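Local coordinates for protein pngf-ii (Elizabethkingia meningoseptica, PDB 4R4X) that removes N-linked glycans from glycoproteins as a peptide:N-glycosidase (N-glycanase), probably hydrolysing the bond between the sugar and the asparagine side chain, at residues Ile24-Thr27 with Thr32-Phe35; Glu49-Asn54 with Val60-Phe65; Val207-Gly212 with Ser261-Leu266; Ile254-Ala259 with Glu343-Ala348. All coordinates share one frame; numbering follows the deposited sequence.

How the contacts relate
Contacts 1 and 2 are neighbouring antiparallel hairpins of the N-terminal part. Residues 32-35 hydrogen-bond to 49-54, Leu34 N to Asn51 O for example, and Leu33 packs on Val50 and Glu52 beside a zinc ion. Both are largely buried, with four regular backbone bonds each, but contact 1 is mainly apolar, whereas contact 2 adds a glutamine-carboxylate bond and the metal ligand. Contacts 3 and 4 lie far off, their centres about 46 to 58 Å from those of the hairpins, within the N-terminal PNGase F family region. They meet at Tyr263 and reach the same sheet. Contact 4 has two buried residues and an exposed glutamine; contact 3 is only partly buried.

Contact 1: residues Ile24-Thr27 with Thr32-Phe35; sequences ISIT and TLLF
Phe35 sets its ring against Ile24 and Ile26 across a beta hairpin, formed by strands 23-27 and 31-36. The two short segments run antiparallel, with axes 4.6 Å apart at closest approach. Ile24 with Phe35 and Ile26 with Leu33 are the hydrogen-bonded pairs, and all four side chains occupy the same face of the sheet. Phe35 places CG between its backbone N and its carbonyl carbon (chi1 65°), and this rotation turns the CD1-CE1 side of the ring to the partner strand. There Phe35 CE1 lies 3.8 Å from Ile24 CG2, the methyl branch anti to the backbone N of that isoleucine. The two side chains meet at a slant. Further out, CZ of Phe35 is 3.7 Å from Ile26 CD1, again at a slant to the ring. One face of the ring takes Leu33 CD2 from its own strand, 3.7 Å above the plane and displaced toward the rim. Leu33 also touches Val50 and Glu52 of the next strand, and the nearest atom of its side chain is about 6 Å from a bound zinc ion. On the other face of the sheet, Ser25 opposes Leu34 and Thr27 opposes Thr32 in non-hydrogen-bonded pairs, and Thr27 OG1 is satisfied by Lys122 O. Leu34 extends its CD1 to 3.6 Å from Ile24 O. Ile24 O also lies at the edge of the Phe35 ring, 3.5 Å from Phe35 CD1. The same oxygen accepts Phe35 N at 3.0 Å in a nearly straight bond (174°).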
loop_
_atom_site.group_PDB
_atom_site.type_symbol
_atom_site.label_atom_id
_atom_site.label_comp_id
_atom_site.label_asym_id
_atom_site.label_seq_id
_atom_site.Cartn_x
_atom_site.Cartn_y
_atom_site.Cartn_z
ATOM N N ILE A 24 -10.807 -25.584 -21.817
ATOM C CA ILE A 24 -11.958 -26.331 -22.316
ATOM C C ILE A 24 -13.008 -25.375 -22.880
ATOM O O ILE A 24 -13.364 -24.395 -22.238
ATOM C CB ILE A 24 -12.603 -27.194 -21.206
ATOM C CG1 ILE A 24 -11.547 -28.104 -20.558
ATOM C CG2 ILE A 24 -13.789 -27.992 -21.765
ATOM C CD1 ILE A 24 -12.041 -28.929 -19.377
ATOM N N SER A 25 -13.528 -25.694 -24.064
ATOM C CA SER A 25 -14.669 -24.976 -24.631
ATOM C C SER A 25 -15.822 -25.956 -24.682
ATOM O O SER A 25 -15.644 -27.105 -25.136
ATOM C CB SER A 25 -14.343 -24.450 -26.031
ATOM O OG SER A 25 -15.473 -23.857 -26.689
ATOM N N ILE A 26 -16.988 -25.528 -24.211
ATOM C CA ILE A 26 -18.210 -26.297 -24.370
ATOM C C ILE A 26 -19.182 -25.485 -25.194
ATOM O O ILE A 26 -19.476 -24.328 -24.863
ATOM C CB ILE A 26 -18.835 -26.668 -23.023
ATOM C CG1 ILE A 26 -17.841 -27.503 -22.216
ATOM C CG2 ILE A 26 -20.132 -27.436 -23.245
ATOM C CD1 ILE A 26 -18.291 -27.795 -20.804
ATOM N N THR A 27 -19.687 -26.068 -26.276
ATOM C CA THR A 27 -20.402 -25.261 -27.237
ATOM C C THR A 27 -21.510 -26.003 -27.967
ATOM O O THR A 27 -21.397 -27.200 -28.223
ATOM C CB THR A 27 -19.393 -24.670 -28.248
ATOM O OG1 THR A 27 -20.039 -23.673 -29.035
ATOM C CG2 THR A 27 -18.811 -25.747 -29.156
ATOM N N THR A 32 -21.890 -20.771 -25.984
ATOM C CA THR A 32 -20.610 -21.425 -25.687
ATOM C C THR A 32 -19.988 -20.918 -24.393
ATOM O O THR A 32 -20.119 -19.737 -24.029
ATOM C CB THR A 32 -19.576 -21.425 -26.856
ATOM O OG1 THR A 32 -18.405 -20.642 -26.563
ATOM C CG2 THR A 32 -20.164 -21.007 -28.102
ATOM N N LEU A 33 -19.357 -21.852 -23.696
ATOM C CA LEU A 33 -18.739 -21.620 -22.401
ATOM C C LEU A 33 -17.247 -21.888 -22.542
ATOM O O LEU A 33 -16.862 -22.891 -23.126
ATOM C CB LEU A 33 -19.372 -22.544 -21.357
ATOM C CG LEU A 33 -18.629 -22.614 -20.024
ATOM C CD1 LEU A 33 -18.889 -21.327 -19.293
ATOM C CD2 LEU A 33 -19.074 -23.822 -19.205
ATOM N N LEU A 34 -16.417 -20.960 -22.063
ATOM C CA LEU A 34 -14.983 -21.117 -22.109
ATOM C C LEU A 34 -14.392 -21.068 -20.708
ATOM O O LEU A 34 -14.547 -20.085 -19.962
ATOM C CB LEU A 34 -14.351 -20.059 -23.024
ATOM C CG LEU A 34 -12.821 -19.974 -23.027
ATOM C CD1 LEU A 34 -12.164 -21.271 -23.500
ATOM C CD2 LEU A 34 -12.381 -18.790 -23.884
ATOM N N PHE A 35 -13.744 -22.155 -20.336
ATOM C CA PHE A 35 -13.127 -22.240 -19.040
ATOM C C PHE A 35 -11.927 -23.188 -19.095
ATOM O O PHE A 35 -11.191 -23.217 -20.112
ATOM C CB PHE A 35 -14.190 -22.513 -17.915
ATOM C CG PHE A 35 -14.920 -23.858 -17.973
ATOM C CD1 PHE A 35 -14.800 -24.757 -19.022
ATOM C CD2 PHE A 35 -15.800 -24.183 -16.940
ATOM C CE1 PHE A 35 -15.515 -25.959 -19.016
ATOM C CE2 PHE A 35 -16.520 -25.371 -16.930
ATOM C CZ PHE A 35 -16.362 -26.278 -17.971
#

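Contact 2: residues Glu49-Asn54 with Val60-Phe65; sequences EVNEIN and VSQFAF. With ZN (zinc ion), chain B.
Glu49-Asn54 and Val60-Phe65 pair as the two arms of a buried antiparallel hairpin in the N-terminal part of the chain, between strands 31-36 and 70-76. Four backbone bonds set the register: Val50 exchanges two with Phe63 and Glu52 two with Ser61. On the face of Val50, Glu52 and Phe63, the first torsion of Glu52 (chi1 -65°) sets its CG 3.8 Å from Phe63 CE1, and the extended chain beyond takes the carboxylate on to the zinc ion. The carboxylate plane stands 75° from that of the ring. Glu52 OE1 and OE2 both bind the zinc ion, at 2.2 and 2.5 Å, and Asp159 supplies another ligand. The hairpin is part of an antiparallel meander, and Glu52 belongs to its hydrogen-bonded pair with Ser61. Phe63 in turn meets Phe163 edge-to-face. On the opposite face, with Glu49, Gln62 bends at its second torsion and its NE2 donates to Glu49 OE1 at 3.2 Å. The bond is long and bent (144°), and the amide comes from above the carboxylate plane. Tyr176 OH also hydrogen-bonds to OE1, so two groups hold this one oxygen.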
loop_
_atom_site.group_PDB
_atom_site.type_symbol
_atom_site.label_atom_id
_atom_site.label_comp_id
_atom_site.label_asym_id
_atom_site.label_seq_id
_atom_site.Cartn_x
_atom_site.Cartn_y
_atom_site.Cartn_z
ATOM N N GLU A 49 -11.840 -16.626 -13.848
ATOM C CA GLU A 49 -12.812 -16.145 -14.829
ATOM C C GLU A 49 -13.301 -17.206 -15.784
ATOM O O GLU A 49 -12.586 -18.151 -16.141
ATOM C CB GLU A 49 -12.235 -15.007 -15.646
ATOM C CG GLU A 49 -12.032 -13.720 -14.871
ATOM C CD GLU A 49 -11.380 -12.683 -15.750
ATOM O OE1 GLU A 49 -12.126 -11.960 -16.460
ATOM O OE2 GLU A 49 -10.130 -12.630 -15.737
ATOM N N VAL A 50 -14.529 -16.998 -16.224
ATOM C CA VAL A 50 -15.153 -17.803 -17.257
ATOM C C VAL A 50 -15.763 -16.858 -18.295
ATOM O O VAL A 50 -16.167 -15.742 -17.965
ATOM C CB VAL A 50 -16.237 -18.683 -16.563
ATOM C CG1 VAL A 50 -17.407 -18.985 -17.455
ATOM C CG2 VAL A 50 -15.606 -19.942 -15.989
ATOM N N ASN A 51 -15.850 -17.309 -19.545
ATOM C CA ASN A 51 -16.505 -16.531 -20.582
ATOM C C ASN A 51 -17.706 -17.316 -21.163
ATOM O O ASN A 51 -17.671 -18.530 -21.262
ATOM C CB ASN A 51 -15.440 -16.205 -21.628
ATOM C CG ASN A 51 -15.967 -15.385 -22.774
ATOM O OD1 ASN A 51 -15.887 -14.152 -22.757
ATOM N ND2 ASN A 51 -16.480 -16.053 -23.790
ATOM N N GLU A 52 -18.786 -16.624 -21.510
ATOM C CA GLU A 52 -19.912 -17.252 -22.189
ATOM C C GLU A 52 -20.388 -16.348 -23.301
ATOM O O GLU A 52 -20.450 -15.129 -23.135
ATOM C CB GLU A 52 -21.073 -17.529 -21.243
ATOM C CG GLU A 52 -20.759 -18.549 -20.161
ATOM C CD GLU A 52 -21.998 -19.086 -19.453
ATOM O OE1 GLU A 52 -23.067 -18.446 -19.529
ATOM O OE2 GLU A 52 -21.907 -20.159 -18.814
ATOM N N ILE A 53 -20.714 -16.953 -24.437
ATOM C CA ILE A 53 -21.176 -16.228 -25.600
ATOM C C ILE A 53 -22.564 -16.708 -25.925
ATOM O O ILE A 53 -22.775 -17.903 -26.029
ATOM C CB ILE A 53 -20.283 -16.493 -26.822
ATOM C CG1 ILE A 53 -18.865 -16.023 -26.510
ATOM C CG2 ILE A 53 -20.869 -15.806 -28.051
ATOM C CD1 ILE A 53 -17.883 -16.113 -27.655
ATOM N N ASN A 54 -23.483 -15.759 -26.084
ATOM C CA ASN A 54 -24.835 -16.012 -26.531
ATOM C C ASN A 54 -24.804 -15.921 -28.044
ATOM O O ASN A 54 -24.528 -14.861 -28.586
ATOM C CB ASN A 54 -25.781 -14.960 -25.944
ATOM C CG ASN A 54 -27.220 -15.150 -26.403
ATOM O OD1 ASN A 54 -27.481 -15.780 -27.431
ATOM N ND2 ASN A 54 -28.157 -14.608 -25.638
ATOM N N VAL A 60 -21.154 -11.250 -25.499
ATOM C CA VAL A 60 -20.042 -11.883 -24.803
ATOM C C VAL A 60 -20.108 -11.468 -23.324
ATOM O O VAL A 60 -20.094 -10.264 -22.991
ATOM C CB VAL A 60 -18.706 -11.452 -25.416
ATOM C CG1 VAL A 60 -17.519 -12.118 -24.733
ATOM C CG2 VAL A 60 -18.695 -11.754 -26.913
ATOM N N SER A 61 -20.193 -12.462 -22.446
ATOM C CA SER A 61 -20.238 -12.217 -21.002
ATOM C C SER A 61 -18.998 -12.791 -20.336
ATOM O O SER A 61 -18.627 -13.938 -20.563
ATOM C CB SER A 61 -21.489 -12.821 -20.389
ATOM O OG SER A 61 -22.648 -12.127 -20.829
ATOM N N GLN A 62 -18.348 -11.960 -19.538
ATOM C CA GLN A 62 -17.196 -12.354 -18.783
ATOM C C GLN A 62 -17.596 -12.376 -17.312
ATOM O O GLN A 62 -18.145 -11.404 -16.810
ATOM C CB GLN A 62 -16.069 -11.348 -19.017
ATOM C CG GLN A 62 -14.715 -11.849 -18.579
ATOM C CD GLN A 62 -14.126 -12.909 -19.493
ATOM O OE1 GLN A 62 -14.490 -13.040 -20.666
ATOM N NE2 GLN A 62 -13.181 -13.657 -18.959
ATOM N N PHE A 63 -17.287 -13.467 -16.634
ATOM C CA PHE A 63 -17.656 -13.672 -15.236
ATOM C C PHE A 63 -16.390 -13.845 -14.423
ATOM O O PHE A 63 -15.527 -14.620 -14.809
ATOM C CB PHE A 63 -18.465 -14.965 -15.070
ATOM C CG PHE A 63 -19.735 -15.001 -15.853
ATOM C CD1 PHE A 63 -19.740 -15.442 -17.162
ATOM C CD2 PHE A 63 -20.939 -14.607 -15.275
ATOM C CE1 PHE A 63 -20.933 -15.487 -17.884
ATOM C CE2 PHE A 63 -22.125 -14.642 -15.996
ATOM C CZ PHE A 63 -22.123 -15.087 -17.305
ATOM N N ALA A 64 -16.332 -13.193 -13.272
ATOM C CA ALA A 64 -15.224 -13.328 -12.346
ATOM C C ALA A 64 -15.733 -13.864 -11.014
ATOM O O ALA A 64 -16.625 -13.282 -10.412
ATOM C CB ALA A 64 -14.523 -11.979 -12.150
ATOM N N PHE A 65 -15.143 -14.967 -10.571
ATOM C CA PHE A 65 -15.519 -15.606 -9.326
ATOM C C PHE A 65 -14.539 -15.067 -8.288
ATOM O O PHE A 65 -13.371 -15.351 -8.365
ATOM C CB PHE A 65 -15.399 -17.125 -9.456
ATOM C CG PHE A 65 -16.416 -17.738 -10.392
ATOM C CD1 PHE A 65 -16.468 -17.376 -11.732
ATOM C CD2 PHE A 65 -17.310 -18.695 -9.927
ATOM C CE1 PHE A 65 -17.405 -17.943 -12.593
ATOM C CE2 PHE A 65 -18.248 -19.265 -10.786
ATOM C CZ PHE A 65 -18.293 -18.884 -12.121
HETATM ZN ZN ZN B . -24.393 -20.237 -19.195
#

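Contact 3: residues Val207-Gly212 with Ser261-Leu266; sequences VIQRFG and SYYTGL
Phe211 meets Leu266 and Tyr263 where the edge strand 209-211 of an antiparallel sheet faces the short helix 262-268. Its CB is 4.0 Å from Leu266 CD2, and CG also sits near that methyl. Along one side of the ring, CD1 and then CE1 each come to 3.2 Å from Leu266 O. Over the middle, Leu266 CB stands on the ring face in a CH-pi contact, 3.9 Å from the centroid and only 8° off the normal, so the leucine presses on the aromatic face almost squarely. At the tip, CZ of Phe211 reaches Tyr263 CE1 at 4.3 Å, an oblique approach.

Beside the ring contact, Gln209 NE2 donates to Tyr263 OH at 2.7 Å with an angle of 159°. The amide plane stands at 79° to the tyrosine ring, and NE2 arrives at the ring edge, near its plane. The hydroxyl in turn lies close to the plane of the amide. Ser261 and Thr264 form a capping box, with Ser261 N donating to Thr264 OG1; separately, Ser261 OG at the N-cap weakly accepts from Tyr263 N. Leu218, next to Gln209 in the sheet, also touches Tyr263. The chemistry is therefore mixed: dispersion over one phenyl face, and beside it a single directional bond that uses the tyrosine oxygen as acceptor and ties the edge strand to the helix.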
loop_
_atom_site.group_PDB
_atom_site.type_symbol
_atom_site.label_atom_id
_atom_site.label_comp_id
_atom_site.label_asym_id
_atom_site.label_seq_id
_atom_site.Cartn_x
_atom_site.Cartn_y
_atom_site.Cartn_z
ATOM N N VAL A 207 -17.424 6.769 16.354
ATOM C CA VAL A 207 -16.484 6.010 15.546
ATOM C C VAL A 207 -15.081 6.641 15.573
ATOM O O VAL A 207 -14.089 5.944 15.797
ATOM C CB VAL A 207 -16.989 5.895 14.084
ATOM C CG1 VAL A 207 -15.997 5.129 13.227
ATOM C CG2 VAL A 207 -18.344 5.205 14.032
ATOM N N ILE A 208 -15.005 7.955 15.376
ATOM C CA ILE A 208 -13.727 8.675 15.365
ATOM C C ILE A 208 -13.542 9.564 16.597
ATOM O O ILE A 208 -14.354 10.456 16.860
ATOM C CB ILE A 208 -13.638 9.550 14.108
ATOM C CG1 ILE A 208 -13.789 8.656 12.875
ATOM C CG2 ILE A 208 -12.313 10.322 14.081
ATOM C CD1 ILE A 208 -13.610 9.358 11.559
ATOM N N GLN A 209 -12.461 9.338 17.331
ATOM C CA GLN A 209 -12.070 10.227 18.408
ATOM C C GLN A 209 -11.177 11.331 17.857
ATOM O O GLN A 209 -10.329 11.089 16.968
ATOM C CB GLN A 209 -11.358 9.448 19.498
ATOM C CG GLN A 209 -12.208 8.308 20.054
ATOM C CD GLN A 209 -11.407 7.361 20.927
ATOM O OE1 GLN A 209 -11.261 6.180 20.625
ATOM N NE2 GLN A 209 -10.912 7.865 22.004
ATOM N N ARG A 210 -11.344 12.534 18.390
ATOM C CA ARG A 210 -10.580 13.688 17.917
ATOM C C ARG A 210 -9.917 14.388 19.079
ATOM O O ARG A 210 -10.550 14.675 20.087
ATOM C CB ARG A 210 -11.481 14.676 17.181
ATOM C CG ARG A 210 -12.298 14.045 16.070
ATOM C CD ARG A 210 -12.963 15.087 15.161
ATOM N NE ARG A 210 -13.493 14.413 13.972
ATOM C CZ ARG A 210 -14.582 13.649 13.953
ATOM N NH1 ARG A 210 -14.937 13.043 12.827
ATOM N NH2 ARG A 210 -15.324 13.466 15.056
ATOM N N PHE A 211 -8.635 14.663 18.947
ATOM C CA PHE A 211 -7.891 15.312 20.017
ATOM C C PHE A 211 -7.127 16.490 19.416
ATOM O O PHE A 211 -7.150 16.698 18.197
ATOM C CB PHE A 211 -6.914 14.332 20.665
ATOM C CG PHE A 211 -7.555 13.077 21.200
ATOM C CD1 PHE A 211 -8.075 13.035 22.504
ATOM C CD2 PHE A 211 -7.658 11.947 20.407
ATOM C CE1 PHE A 211 -8.657 11.873 22.987
ATOM C CE2 PHE A 211 -8.238 10.795 20.880
ATOM C CZ PHE A 211 -8.751 10.758 22.167
ATOM N N GLY A 212 -6.471 17.279 20.264
ATOM C CA GLY A 212 -5.655 18.392 19.800
ATOM C C GLY A 212 -6.471 19.419 19.034
ATOM O O GLY A 212 -5.992 20.000 18.060
ATOM N N SER A 261 0.089 4.378 28.083
ATOM C CA SER A 261 0.365 4.527 26.661
ATOM C C SER A 261 0.140 5.974 26.260
ATOM O O SER A 261 -0.361 6.786 27.026
ATOM C CB SER A 261 -0.577 3.657 25.815
ATOM O OG SER A 261 -1.866 4.240 25.764
ATOM N N TYR A 262 0.447 6.283 25.012
ATOM C CA TYR A 262 0.176 7.616 24.522
ATOM C C TYR A 262 -1.317 7.934 24.580
ATOM O O TYR A 262 -1.691 9.109 24.704
ATOM C CB TYR A 262 0.714 7.743 23.107
ATOM C CG TYR A 262 1.009 9.142 22.637
ATOM C CD1 TYR A 262 2.056 9.875 23.165
ATOM C CD2 TYR A 262 0.296 9.691 21.601
ATOM C CE1 TYR A 262 2.351 11.152 22.687
ATOM C CE2 TYR A 262 0.566 10.956 21.117
ATOM C CZ TYR A 262 1.609 11.681 21.650
ATOM O OH TYR A 262 1.890 12.930 21.143
ATOM N N TYR A 263 -2.166 6.901 24.507
ATOM C CA TYR A 263 -3.632 7.056 24.642
ATOM C C TYR A 263 -4.054 7.591 26.014
ATOM O O TYR A 263 -5.009 8.356 26.122
ATOM C CB TYR A 263 -4.354 5.729 24.344
ATOM C CG TYR A 263 -5.865 5.808 24.193
ATOM C CD1 TYR A 263 -6.443 6.593 23.204
ATOM C CD2 TYR A 263 -6.716 5.045 25.007
ATOM C CE1 TYR A 263 -7.818 6.651 23.044
ATOM C CE2 TYR A 263 -8.096 5.069 24.823
ATOM C CZ TYR A 263 -8.635 5.874 23.847
ATOM O OH TYR A 263 -9.992 5.955 23.646
ATOM N N THR A 264 -3.331 7.216 27.048
ATOM C CA THR A 264 -3.544 7.802 28.379
ATOM C C THR A 264 -3.348 9.325 28.328
ATOM O O THR A 264 -4.161 10.078 28.854
ATOM C CB THR A 264 -2.570 7.218 29.410
ATOM O OG1 THR A 264 -2.381 5.823 29.142
ATOM C CG2 THR A 264 -3.124 7.414 30.819
ATOM N N GLY A 265 -2.277 9.762 27.666
ATOM C CA GLY A 265 -2.046 11.178 27.433
ATOM C C GLY A 265 -3.161 11.840 26.641
ATOM O O GLY A 265 -3.635 12.919 27.003
ATOM N N LEU A 266 -3.588 11.212 25.558
ATOM C CA LEU A 266 -4.642 11.794 24.734
ATOM C C LEU A 266 -5.979 11.888 25.476
ATOM O O LEU A 266 -6.684 12.895 25.349
ATOM C CB LEU A 266 -4.823 11.002 23.447
ATOM C CG LEU A 266 -3.677 10.981 22.429
ATOM C CD1 LEU A 266 -3.926 9.874 21.436
ATOM C CD2 LEU A 266 -3.569 12.304 21.685
#

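Contact 4: residues Ile254-Ala259 with Glu343-Ala348; sequences IPQERA and EILIGA
Ile254 N donates to Leu345 O at 3.0 Å, the one backbone bond between the two segments, bent to 141° at the hydrogen although the donor sits almost in line with the C=O. Residues 254-259 leave strand 248-253 as a loop, while 343-348 belong to a neighbouring strand. Beside this bond, Ile254 CB and Leu345 CB meet at 4.0 Å, and Ile254 CD1 also touches Leu345 CB. The first torsion of Leu345 (chi1 -67°) places CG beside the backbone N, and the second then brings CD1 to Gln256. The Gln256 chain, extended beyond CG, crosses it at about a right angle, with NE2 3.2 Å and CD 3.4 Å from Leu345 CD1. The amide nitrogen is not left to the methyl alone: a water accepts from Gln256 NE2 at 3.1 Å and donates to Glu343 O at 3.2 Å, so the exposed end of Gln256 is tied to the strand through solvent. Tyr263 lies against Ile254, Gln256 and Leu345. Strands 343-350 and 248-253 are antiparallel neighbours, paired further along by Gly347 with Phe252, and the chain leaves the second of them here, in what is probably one of the jelly-roll sheets of the PNGase F fold.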
loop_
_atom_site.group_PDB
_atom_site.type_symbol
_atom_site.label_atom_id
_atom_site.label_comp_id
_atom_site.label_asym_id
_atom_site.label_seq_id
_atom_site.Cartn_x
_atom_site.Cartn_y
_atom_site.Cartn_z
ATOM N N ILE A 254 -0.734 3.172 18.506
ATOM C CA ILE A 254 -0.470 3.344 19.916
ATOM C C ILE A 254 -0.215 1.975 20.562
ATOM O O ILE A 254 -1.166 1.202 20.778
ATOM C CB ILE A 254 -1.636 4.076 20.619
ATOM C CG1 ILE A 254 -1.817 5.468 20.017
ATOM C CG2 ILE A 254 -1.356 4.191 22.116
ATOM C CD1 ILE A 254 -3.030 6.220 20.494
ATOM N N PRO A 255 1.052 1.656 20.874
ATOM C CA PRO A 255 1.261 0.389 21.623
ATOM C C PRO A 255 0.741 0.467 23.062
ATOM O O PRO A 255 1.084 1.393 23.800
ATOM C CB PRO A 255 2.780 0.202 21.614
ATOM C CG PRO A 255 3.294 1.185 20.609
ATOM C CD PRO A 255 2.326 2.322 20.576
ATOM N N GLN A 256 -0.068 -0.511 23.441
ATOM C CA GLN A 256 -0.749 -0.512 24.735
ATOM C C GLN A 256 -0.319 -1.691 25.613
ATOM O O GLN A 256 -1.037 -2.058 26.563
ATOM C CB GLN A 256 -2.257 -0.527 24.512
ATOM C CG GLN A 256 -2.790 0.799 23.982
ATOM C CD GLN A 256 -4.308 0.826 23.949
ATOM O OE1 GLN A 256 -4.952 1.437 24.806
ATOM N NE2 GLN A 256 -4.881 0.135 22.990
ATOM N N GLU A 257 0.851 -2.254 25.316
ATOM C CA GLU A 257 1.391 -3.404 26.060
ATOM C C GLU A 257 1.815 -3.084 27.499
ATOM O O GLU A 257 1.938 -3.989 28.305
ATOM C CB GLU A 257 2.583 -4.030 25.337
ATOM C CG GLU A 257 2.241 -4.824 24.082
ATOM C CD GLU A 257 1.820 -3.951 22.892
ATOM O OE1 GLU A 257 0.991 -4.410 22.071
ATOM O OE2 GLU A 257 2.284 -2.794 22.789
ATOM N N ARG A 258 2.074 -1.827 27.828
ATOM C CA ARG A 258 2.438 -1.466 29.196
ATOM C C ARG A 258 1.316 -0.691 29.855
ATOM O O ARG A 258 0.318 -0.362 29.198
ATOM C CB ARG A 258 3.773 -0.723 29.195
ATOM C CG ARG A 258 4.876 -1.650 28.715
ATOM C CD ARG A 258 6.273 -1.099 28.861
ATOM N NE ARG A 258 7.231 -2.028 28.254
ATOM C CZ ARG A 258 8.550 -2.000 28.435
ATOM N NH1 ARG A 258 9.128 -1.067 29.168
ATOM N NH2 ARG A 258 9.305 -2.916 27.858
ATOM N N ALA A 259 1.461 -0.415 31.153
ATOM C CA ALA A 259 0.376 0.190 31.945
ATOM C C ALA A 259 -0.108 1.544 31.413
ATOM O O ALA A 259 -1.296 1.797 31.412
ATOM C CB ALA A 259 0.808 0.351 33.405
ATOM N N GLU A 343 -6.552 -5.626 17.798
ATOM C CA GLU A 343 -7.369 -4.438 17.645
ATOM C C GLU A 343 -6.453 -3.270 18.022
ATOM O O GLU A 343 -6.013 -3.141 19.177
ATOM C CB GLU A 343 -8.621 -4.501 18.531
ATOM C CG GLU A 343 -9.529 -3.293 18.343
ATOM C CD GLU A 343 -10.887 -3.462 19.023
ATOM O OE1 GLU A 343 -10.947 -4.060 20.123
ATOM O OE2 GLU A 343 -11.884 -2.986 18.447
ATOM N N ILE A 344 -6.122 -2.442 17.045
ATOM C CA ILE A 344 -5.123 -1.379 17.252
ATOM C C ILE A 344 -5.789 -0.029 17.303
ATOM O O ILE A 344 -6.841 0.167 16.674
ATOM C CB ILE A 344 -4.071 -1.378 16.131
ATOM C CG1 ILE A 344 -4.683 -0.964 14.781
ATOM C CG2 ILE A 344 -3.420 -2.741 16.049
ATOM C CD1 ILE A 344 -3.713 -0.931 13.608
ATOM N N LEU A 345 -5.205 0.881 18.073
ATOM C CA LEU A 345 -5.530 2.289 17.986
ATOM C C LEU A 345 -4.618 2.908 16.919
ATOM O O LEU A 345 -3.389 2.949 17.102
ATOM C CB LEU A 345 -5.292 2.991 19.324
ATOM C CG LEU A 345 -6.219 2.572 20.466
ATOM C CD1 LEU A 345 -5.656 3.024 21.807
ATOM C CD2 LEU A 345 -7.606 3.165 20.259
ATOM N N ILE A 346 -5.236 3.408 15.849
ATOM C CA ILE A 346 -4.531 3.996 14.703
ATOM C C ILE A 346 -5.039 5.417 14.440
ATOM O O ILE A 346 -6.249 5.690 14.495
ATOM C CB ILE A 346 -4.612 3.107 13.439
ATOM C CG1 ILE A 346 -3.932 3.780 12.226
ATOM C CG2 ILE A 346 -6.056 2.772 13.082
ATOM C CD1 ILE A 346 -3.582 2.807 11.122
ATOM N N GLY A 347 -4.102 6.332 14.200
ATOM C CA GLY A 347 -4.455 7.737 14.054
ATOM C C GLY A 347 -3.680 8.478 13.002
ATOM O O GLY A 347 -2.706 7.985 12.437
ATOM N N ALA A 348 -4.156 9.682 12.723
ATOM C CA ALA A 348 -3.457 10.567 11.823
ATOM C C ALA A 348 -3.397 11.928 12.492
ATOM O O ALA A 348 -4.333 12.319 13.186
ATOM C CB ALA A 348 -4.182 10.638 10.500
HETATM O O HOH W 1 -3.700 -1.956 21.063
#